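Local coordinates for peptidase M16 C-terminal domain-containing protein (Enterococcus faecalis, PDB 3D3Y), which is of unknown function but carries a domain of the inactive M16 peptidase type and may bind a metal ion, at residues 40-51 with 77-88. Residues are numbered along the deposited sequence; the frame is centred on the assembly and turned at random.
Sequences ITKRTLLSSLME and IGVSKKGNQHWF
R43 and F88 meet where helix 40-52 packs on one face of a six-stranded mixed sheet, over the hairpin of strands 74-82 and 85-95, an alpha/beta layering consistent with the M16 peptidase fold. The helix runs nearly antiparallel to the edge strand, 166° between the short axes of 40-51 and 77-82. R43, H86 and F88 form the buried side. The F88 ring pushes its CE1 corner at the helix backbone, 3.4 Å from S47 N, while L46 CG touches the same CE1 and the selenium of M50 lies 3.8 Å from CZ, an oblique Met-aromatic contact. CB of F88 sits over one face of the R43 guanidinium. R43 bends at chi3 (74°), which turns NE toward the H86 ring: NE donates to ND1 at 3.0 Å, within the guanidinium plane but tilted slightly out of the ring plane. This is consistent with an imidazole protonated at NE2, which hydrogen-bonds to S173 O. R43 NH1 makes a salt bridge with D199 and a hydrogen bond with the hydroxyl of Y191, which together with the NE bond should hold the group's orientation. I40 CG1 lies over one face of the H86 ring.

The edge-strand side is just as close but partly exposed. V79 meets the helix through its two methyls, I77 CG2 packs 3.6 Å from S47 CB, I77 CD1 reaches M50 CB, and a water donates to I77 O but bonds S47 OG and S48 OG weakly. Here the extended E51 side chain accepts the I77 backbone N-H at OE2, 2.8 Å and nearly straight (170°), on the anti side of the carboxylate and out of its plane.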
ATOM      1  N   ILE A  40     -13.554   5.064   1.016  1.00 32.97           N
ATOM      2  CA  ILE A  40     -12.306   4.832   0.244  1.00 32.01           C
ATOM      3  C   ILE A  40     -12.162   5.794  -0.931  1.00 32.58           C
ATOM      4  O   ILE A  40     -11.122   6.427  -1.109  1.00 33.04           O
ATOM      5  CB  ILE A  40     -12.197   3.365  -0.233  1.00 31.82           C
ATOM      6  CG1 ILE A  40     -11.882   2.447   0.957  1.00 29.58           C
ATOM      7  CG2 ILE A  40     -11.099   3.176  -1.311  1.00 32.44           C
ATOM      8  CD1 ILE A  40     -12.203   0.931   0.693  1.00 30.69           C
ATOM      9  N   THR A  41     -13.195   5.871  -1.758  1.00 32.63           N
ATOM     10  CA  THR A  41     -13.169   6.741  -2.919  1.00 32.37           C
ATOM     11  C   THR A  41     -13.174   8.214  -2.495  1.00 31.63           C
ATOM     12  O   THR A  41     -12.526   9.060  -3.133  1.00 31.35           O
ATOM     13  CB  THR A  41     -14.402   6.477  -3.861  1.00 32.82           C
ATOM     14  OG1 THR A  41     -14.368   5.128  -4.325  1.00 33.94           O
ATOM     15  CG2 THR A  41     -14.362   7.437  -5.070  1.00 34.23           C
ATOM     16  N   LYS A  42     -13.887   8.517  -1.413  1.00 30.56           N
ATOM     17  CA  LYS A  42     -13.884   9.880  -0.858  1.00 30.95           C
ATOM     18  C   LYS A  42     -12.468  10.282  -0.443  1.00 31.14           C
ATOM     19  O   LYS A  42     -11.994  11.364  -0.799  1.00 31.21           O
ATOM     20  CB  LYS A  42     -14.826   9.965   0.346  1.00 30.16           C
ATOM     21  CG  LYS A  42     -16.314  10.037  -0.051  1.00 31.69           C
ATOM     22  CD  LYS A  42     -17.178  10.032   1.178  1.00 33.28           C
ATOM     23  CE  LYS A  42     -18.674  10.120   0.814  1.00 37.05           C
ATOM     24  NZ  LYS A  42     -19.077   8.744   0.403  1.00 38.98           N
ATOM     25  N   ARG A  43     -11.791   9.412   0.300  1.00 31.09           N
ATOM     26  CA  ARG A  43     -10.402   9.683   0.696  1.00 32.04           C
ATOM     27  C   ARG A  43      -9.505   9.853  -0.521  1.00 31.50           C
ATOM     28  O   ARG A  43      -8.665  10.760  -0.573  1.00 32.62           O
ATOM     29  CB  ARG A  43      -9.881   8.568   1.610  1.00 31.49           C
ATOM     30  CG  ARG A  43     -10.560   8.610   2.964  1.00 32.41           C
ATOM     31  CD  ARG A  43     -10.332   7.361   3.813  1.00 34.35           C
ATOM     32  NE  ARG A  43      -8.981   7.233   4.407  1.00 30.17           N
ATOM     33  CZ  ARG A  43      -8.559   7.872   5.498  1.00 31.89           C
ATOM     34  NH1 ARG A  43      -9.329   8.789   6.088  1.00 29.68           N
ATOM     35  NH2 ARG A  43      -7.330   7.635   5.981  1.00 32.10           N
ATOM     36  N   THR A  44      -9.626   8.959  -1.481  1.00 31.81           N
ATOM     37  CA  THR A  44      -8.823   9.075  -2.721  1.00 31.95           C
ATOM     38  C   THR A  44      -9.001  10.412  -3.436  1.00 31.80           C
ATOM     39  O   THR A  44      -8.000  11.057  -3.819  1.00 32.19           O
ATOM     40  CB  THR A  44      -9.112   7.900  -3.681  1.00 32.12           C
ATOM     41  OG1 THR A  44      -8.891   6.693  -2.970  1.00 31.31           O
ATOM     42  CG2 THR A  44      -8.235   7.918  -4.953  1.00 32.42           C
ATOM     43  N   LEU A  45     -10.246  10.811  -3.660  1.00 30.90           N
ATOM     44  CA  LEU A  45     -10.504  12.085  -4.344  1.00 31.43           C
ATOM     45  C   LEU A  45     -10.059  13.283  -3.496  1.00 31.70           C
ATOM     46  O   LEU A  45      -9.498  14.265  -4.010  1.00 33.09           O
ATOM     47  CB  LEU A  45     -11.997  12.235  -4.706  1.00 31.98           C
ATOM     48  CG  LEU A  45     -12.444  13.535  -5.416  1.00 32.10           C
ATOM     49  CD1 LEU A  45     -11.586  13.772  -6.726  1.00 34.00           C
ATOM     50  CD2 LEU A  45     -13.924  13.406  -5.783  1.00 30.22           C
ATOM     51  N   LEU A  46     -10.325  13.210  -2.198  1.00 31.57           N
ATOM     52  CA  LEU A  46      -9.881  14.246  -1.279  1.00 31.48           C
ATOM     53  C   LEU A  46      -8.359  14.473  -1.362  1.00 32.16           C
ATOM     54  O   LEU A  46      -7.884  15.604  -1.289  1.00 30.84           O
ATOM     55  CB  LEU A  46     -10.278  13.881   0.147  1.00 31.48           C
ATOM     56  CG  LEU A  46      -9.976  14.977   1.169  1.00 32.18           C
ATOM     57  CD1 LEU A  46     -10.755  16.308   0.882  1.00 31.20           C
ATOM     58  CD2 LEU A  46     -10.312  14.447   2.564  1.00 30.58           C
ATOM     59  N   SER A  47      -7.589  13.398  -1.468  1.00 32.28           N
ATOM     60  CA  SER A  47      -6.146  13.556  -1.554  1.00 33.33           C
ATOM     61  C   SER A  47      -5.778  14.396  -2.789  1.00 34.12           C
ATOM     62  O   SER A  47      -4.832  15.203  -2.734  1.00 33.77           O
ATOM     63  CB  SER A  47      -5.433  12.188  -1.546  1.00 34.01           C
ATOM     64  OG  SER A  47      -5.539  11.524  -2.794  1.00 35.52           O
ATOM     65  N   SER A  48      -6.513  14.240  -3.899  1.00 33.41           N
ATOM     66  CA  SER A  48      -6.250  15.090  -5.064  1.00 34.20           C
ATOM     67  C   SER A  48      -6.693  16.536  -4.825  1.00 33.41           C
ATOM     68  O   SER A  48      -6.014  17.458  -5.224  1.00 34.07           O
ATOM     69  CB  SER A  48      -6.968  14.586  -6.303  1.00 34.89           C
ATOM     70  OG  SER A  48      -6.278  13.472  -6.818  1.00 40.52           O
ATOM     71  N   LEU A  49      -7.806  16.717  -4.130  1.00 32.87           N
ATOM     72  CA  LEU A  49      -8.345  18.055  -3.921  1.00 32.43           C
ATOM     73  C   LEU A  49      -7.423  18.857  -3.027  1.00 32.77           C
ATOM     74  O   LEU A  49      -7.137  20.042  -3.334  1.00 32.48           O
ATOM     75  CB  LEU A  49      -9.760  17.999  -3.338  1.00 32.79           C
ATOM     76  CG  LEU A  49     -10.862  17.395  -4.223  1.00 33.41           C
ATOM     77  CD1 LEU A  49     -12.138  17.084  -3.434  1.00 29.39           C
ATOM     78  CD2 LEU A  49     -11.228  18.325  -5.412  1.00 33.25           C
HETATM   79  N   MSE A  50      -6.935  18.230  -1.954  1.00 31.02           N
HETATM   80  CA  MSE A  50      -6.147  18.974  -0.972  1.00 32.47           C
HETATM   81  C   MSE A  50      -4.729  19.264  -1.459  1.00 32.53           C
HETATM   82  O   MSE A  50      -4.066  20.175  -0.955  1.00 32.85           O
HETATM   83  CB  MSE A  50      -6.144  18.246   0.365  1.00 33.05           C
HETATM   84  CG  MSE A  50      -7.567  18.226   0.962  1.00 31.47           C
HETATM   85 SE   MSE A  50      -7.529  17.294   2.656  0.70 34.39          SE
HETATM   86  CE  MSE A  50      -6.191  18.358   3.600  1.00 36.34           C
ATOM     87  N   GLU A  51      -4.281  18.513  -2.465  1.00 32.29           N
ATOM     88  CA  GLU A  51      -2.939  18.668  -3.032  1.00 33.65           C
ATOM     89  C   GLU A  51      -2.863  19.772  -4.095  1.00 34.05           C
ATOM     90  O   GLU A  51      -1.843  20.464  -4.204  1.00 33.63           O
ATOM     91  CB  GLU A  51      -2.532  17.328  -3.670  1.00 33.60           C
ATOM     92  CG  GLU A  51      -1.170  17.292  -4.293  1.00 36.32           C
ATOM     93  CD  GLU A  51      -0.917  15.947  -4.986  1.00 37.96           C
ATOM     94  OE1 GLU A  51      -1.583  15.675  -6.003  1.00 45.48           O
ATOM     95  OE2 GLU A  51      -0.091  15.158  -4.493  1.00 41.08           O
ATOM     96  N   ILE A  77       0.226  14.432  -1.758  1.00 32.48           N
ATOM     97  CA  ILE A  77      -0.756  13.704  -0.965  1.00 32.83           C
ATOM     98  C   ILE A  77      -1.214  12.480  -1.775  1.00 33.52           C
ATOM     99  O   ILE A  77      -1.487  12.582  -3.005  1.00 32.05           O
ATOM    100  CB  ILE A  77      -1.976  14.600  -0.584  1.00 31.65           C
ATOM    101  CG1 ILE A  77      -1.527  15.951  -0.002  1.00 31.28           C
ATOM    102  CG2 ILE A  77      -2.903  13.892   0.431  1.00 33.86           C
ATOM    103  CD1 ILE A  77      -2.745  16.858   0.473  1.00 32.94           C
ATOM    104  N   GLY A  78      -1.289  11.330  -1.105  1.00 33.96           N
ATOM    105  CA  GLY A  78      -1.897  10.137  -1.730  1.00 35.64           C
ATOM    106  C   GLY A  78      -2.537   9.235  -0.665  1.00 36.31           C
ATOM    107  O   GLY A  78      -2.622   9.606   0.493  1.00 35.80           O
ATOM    108  N   VAL A  79      -2.971   8.039  -1.072  1.00 35.06           N
ATOM    109  CA  VAL A  79      -3.619   7.121  -0.174  1.00 33.89           C
ATOM    110  C   VAL A  79      -3.063   5.743  -0.390  1.00 33.97           C
ATOM    111  O   VAL A  79      -2.526   5.429  -1.470  1.00 33.53           O
ATOM    112  CB  VAL A  79      -5.168   7.080  -0.365  1.00 33.10           C
ATOM    113  CG1 VAL A  79      -5.787   8.417  -0.020  1.00 33.36           C
ATOM    114  CG2 VAL A  79      -5.531   6.683  -1.803  1.00 32.00           C
ATOM    115  N   SER A  80      -3.180   4.918   0.648  1.00 34.64           N
ATOM    116  CA  SER A  80      -2.852   3.506   0.501  1.00 35.32           C
ATOM    117  C   SER A  80      -3.697   2.662   1.444  1.00 35.75           C
ATOM    118  O   SER A  80      -4.436   3.183   2.281  1.00 35.62           O
ATOM    119  CB  SER A  80      -1.345   3.252   0.702  1.00 36.92           C
ATOM    120  OG  SER A  80      -0.921   3.798   1.924  1.00 35.34           O
ATOM    121  N   LYS A  81      -3.607   1.349   1.286  1.00 35.42           N
ATOM    122  CA  LYS A  81      -4.466   0.432   2.019  1.00 36.35           C
ATOM    123  C   LYS A  81      -3.493  -0.505   2.679  1.00 35.78           C
ATOM    124  O   LYS A  81      -2.548  -0.916   2.037  1.00 35.98           O
ATOM    125  CB  LYS A  81      -5.333  -0.311   0.990  1.00 36.14           C
ATOM    126  CG  LYS A  81      -6.062  -1.547   1.439  1.00 39.77           C
ATOM    127  CD  LYS A  81      -7.130  -1.863   0.358  1.00 43.71           C
ATOM    128  CE  LYS A  81      -7.475  -3.324   0.324  1.00 46.37           C
ATOM    129  NZ  LYS A  81      -8.373  -3.656  -0.836  1.00 44.72           N
ATOM    130  N   LYS A  82      -3.728  -0.860   3.932  1.00 35.04           N
ATOM    131  CA  LYS A  82      -2.845  -1.789   4.626  1.00 35.25           C
ATOM    132  C   LYS A  82      -3.697  -2.591   5.558  1.00 34.52           C
ATOM    133  O   LYS A  82      -4.229  -2.051   6.534  1.00 33.52           O
ATOM    134  CB  LYS A  82      -1.775  -1.056   5.447  1.00 36.48           C
ATOM    135  CG  LYS A  82      -0.567  -1.948   5.881  1.00 39.31           C
ATOM    136  CD  LYS A  82       0.379  -2.039   4.682  1.00 44.58           C
ATOM    137  CE  LYS A  82       1.659  -2.734   4.985  1.00 47.09           C
ATOM    138  NZ  LYS A  82       2.340  -2.885   3.658  1.00 50.45           N
ATOM    139  N   GLY A  83      -3.832  -3.889   5.273  1.00 34.26           N
ATOM    140  CA  GLY A  83      -4.654  -4.732   6.132  1.00 33.76           C
ATOM    141  C   GLY A  83      -6.062  -4.165   6.170  1.00 34.21           C
ATOM    142  O   GLY A  83      -6.667  -3.913   5.111  1.00 35.35           O
ATOM    143  N   ASN A  84      -6.588  -3.986   7.375  1.00 34.13           N
ATOM    144  CA  ASN A  84      -7.901  -3.398   7.553  1.00 34.12           C
ATOM    145  C   ASN A  84      -7.919  -1.866   7.717  1.00 33.39           C
ATOM    146  O   ASN A  84      -8.925  -1.301   8.147  1.00 33.11           O
ATOM    147  CB  ASN A  84      -8.609  -4.045   8.736  1.00 35.07           C
ATOM    148  CG  ASN A  84     -10.099  -4.097   8.534  1.00 38.53           C
ATOM    149  OD1 ASN A  84     -10.579  -4.512   7.453  1.00 45.05           O
ATOM    150  ND2 ASN A  84     -10.849  -3.666   9.537  1.00 41.72           N
ATOM    151  N   GLN A  85      -6.816  -1.201   7.365  1.00 32.66           N
ATOM    152  CA  GLN A  85      -6.684   0.272   7.502  1.00 31.46           C
ATOM    153  C   GLN A  85      -6.566   0.926   6.136  1.00 31.84           C
ATOM    154  O   GLN A  85      -6.126   0.305   5.160  1.00 30.98           O
ATOM    155  CB  GLN A  85      -5.451   0.621   8.344  1.00 31.29           C
ATOM    156  CG  GLN A  85      -5.588   0.239   9.804  1.00 30.55           C
ATOM    157  CD  GLN A  85      -4.298   0.387  10.592  1.00 31.12           C
ATOM    158  OE1 GLN A  85      -3.296   0.898  10.089  1.00 29.73           O
ATOM    159  NE2 GLN A  85      -4.322  -0.065  11.852  1.00 30.15           N
ATOM    160  N   HIS A  86      -6.996   2.178   6.057  1.00 31.90           N
ATOM    161  CA  HIS A  86      -6.810   2.961   4.847  1.00 31.96           C
ATOM    162  C   HIS A  86      -6.104   4.240   5.326  1.00 32.03           C
ATOM    163  O   HIS A  86      -6.505   4.866   6.345  1.00 32.49           O
ATOM    164  CB  HIS A  86      -8.166   3.254   4.150  1.00 31.78           C
ATOM    165  CG  HIS A  86      -8.021   3.818   2.765  1.00 30.14           C
ATOM    166  ND1 HIS A  86      -7.965   5.171   2.513  1.00 31.53           N
ATOM    167  CD2 HIS A  86      -7.890   3.205   1.565  1.00 32.20           C
ATOM    168  CE1 HIS A  86      -7.814   5.371   1.211  1.00 32.50           C
ATOM    169  NE2 HIS A  86      -7.764   4.189   0.612  1.00 31.94           N
ATOM    170  N   TRP A  87      -5.018   4.580   4.638  1.00 31.64           N
ATOM    171  CA  TRP A  87      -4.124   5.641   5.072  1.00 31.83           C
ATOM    172  C   TRP A  87      -4.216   6.812   4.080  1.00 32.50           C
ATOM    173  O   TRP A  87      -4.189   6.610   2.876  1.00 33.38           O
ATOM    174  CB  TRP A  87      -2.667   5.113   5.083  1.00 31.44           C
ATOM    175  CG  TRP A  87      -2.339   3.934   6.022  1.00 30.61           C
ATOM    176  CD1 TRP A  87      -3.122   3.403   7.029  1.00 31.80           C
ATOM    177  CD2 TRP A  87      -1.095   3.233   6.070  1.00 30.53           C
ATOM    178  NE1 TRP A  87      -2.429   2.367   7.671  1.00 29.77           N
ATOM    179  CE2 TRP A  87      -1.186   2.257   7.099  1.00 32.23           C
ATOM    180  CE3 TRP A  87       0.109   3.339   5.333  1.00 32.26           C
ATOM    181  CZ2 TRP A  87      -0.125   1.390   7.410  1.00 32.64           C
ATOM    182  CZ3 TRP A  87       1.177   2.458   5.642  1.00 31.75           C
ATOM    183  CH2 TRP A  87       1.041   1.496   6.670  1.00 31.06           C
ATOM    184  N   PHE A  88      -4.261   8.038   4.603  1.00 32.61           N
ATOM    185  CA  PHE A  88      -4.282   9.269   3.803  1.00 31.89           C
ATOM    186  C   PHE A  88      -2.997   9.985   4.206  1.00 32.01           C
ATOM    187  O   PHE A  88      -2.801  10.307   5.377  1.00 31.86           O
ATOM    188  CB  PHE A  88      -5.521  10.066   4.151  1.00 31.58           C
ATOM    189  CG  PHE A  88      -5.678  11.373   3.416  1.00 32.23           C
ATOM    190  CD1 PHE A  88      -6.623  11.486   2.389  1.00 32.12           C
ATOM    191  CD2 PHE A  88      -4.953  12.520   3.802  1.00 32.27           C
ATOM    192  CE1 PHE A  88      -6.838  12.712   1.753  1.00 30.79           C
ATOM    193  CE2 PHE A  88      -5.139  13.760   3.157  1.00 32.39           C
ATOM    194  CZ  PHE A  88      -6.086  13.852   2.111  1.00 30.87           C
TER
HETATM  195  O   HOH W   1      -3.377  12.686  -5.076  1.00 44.96           O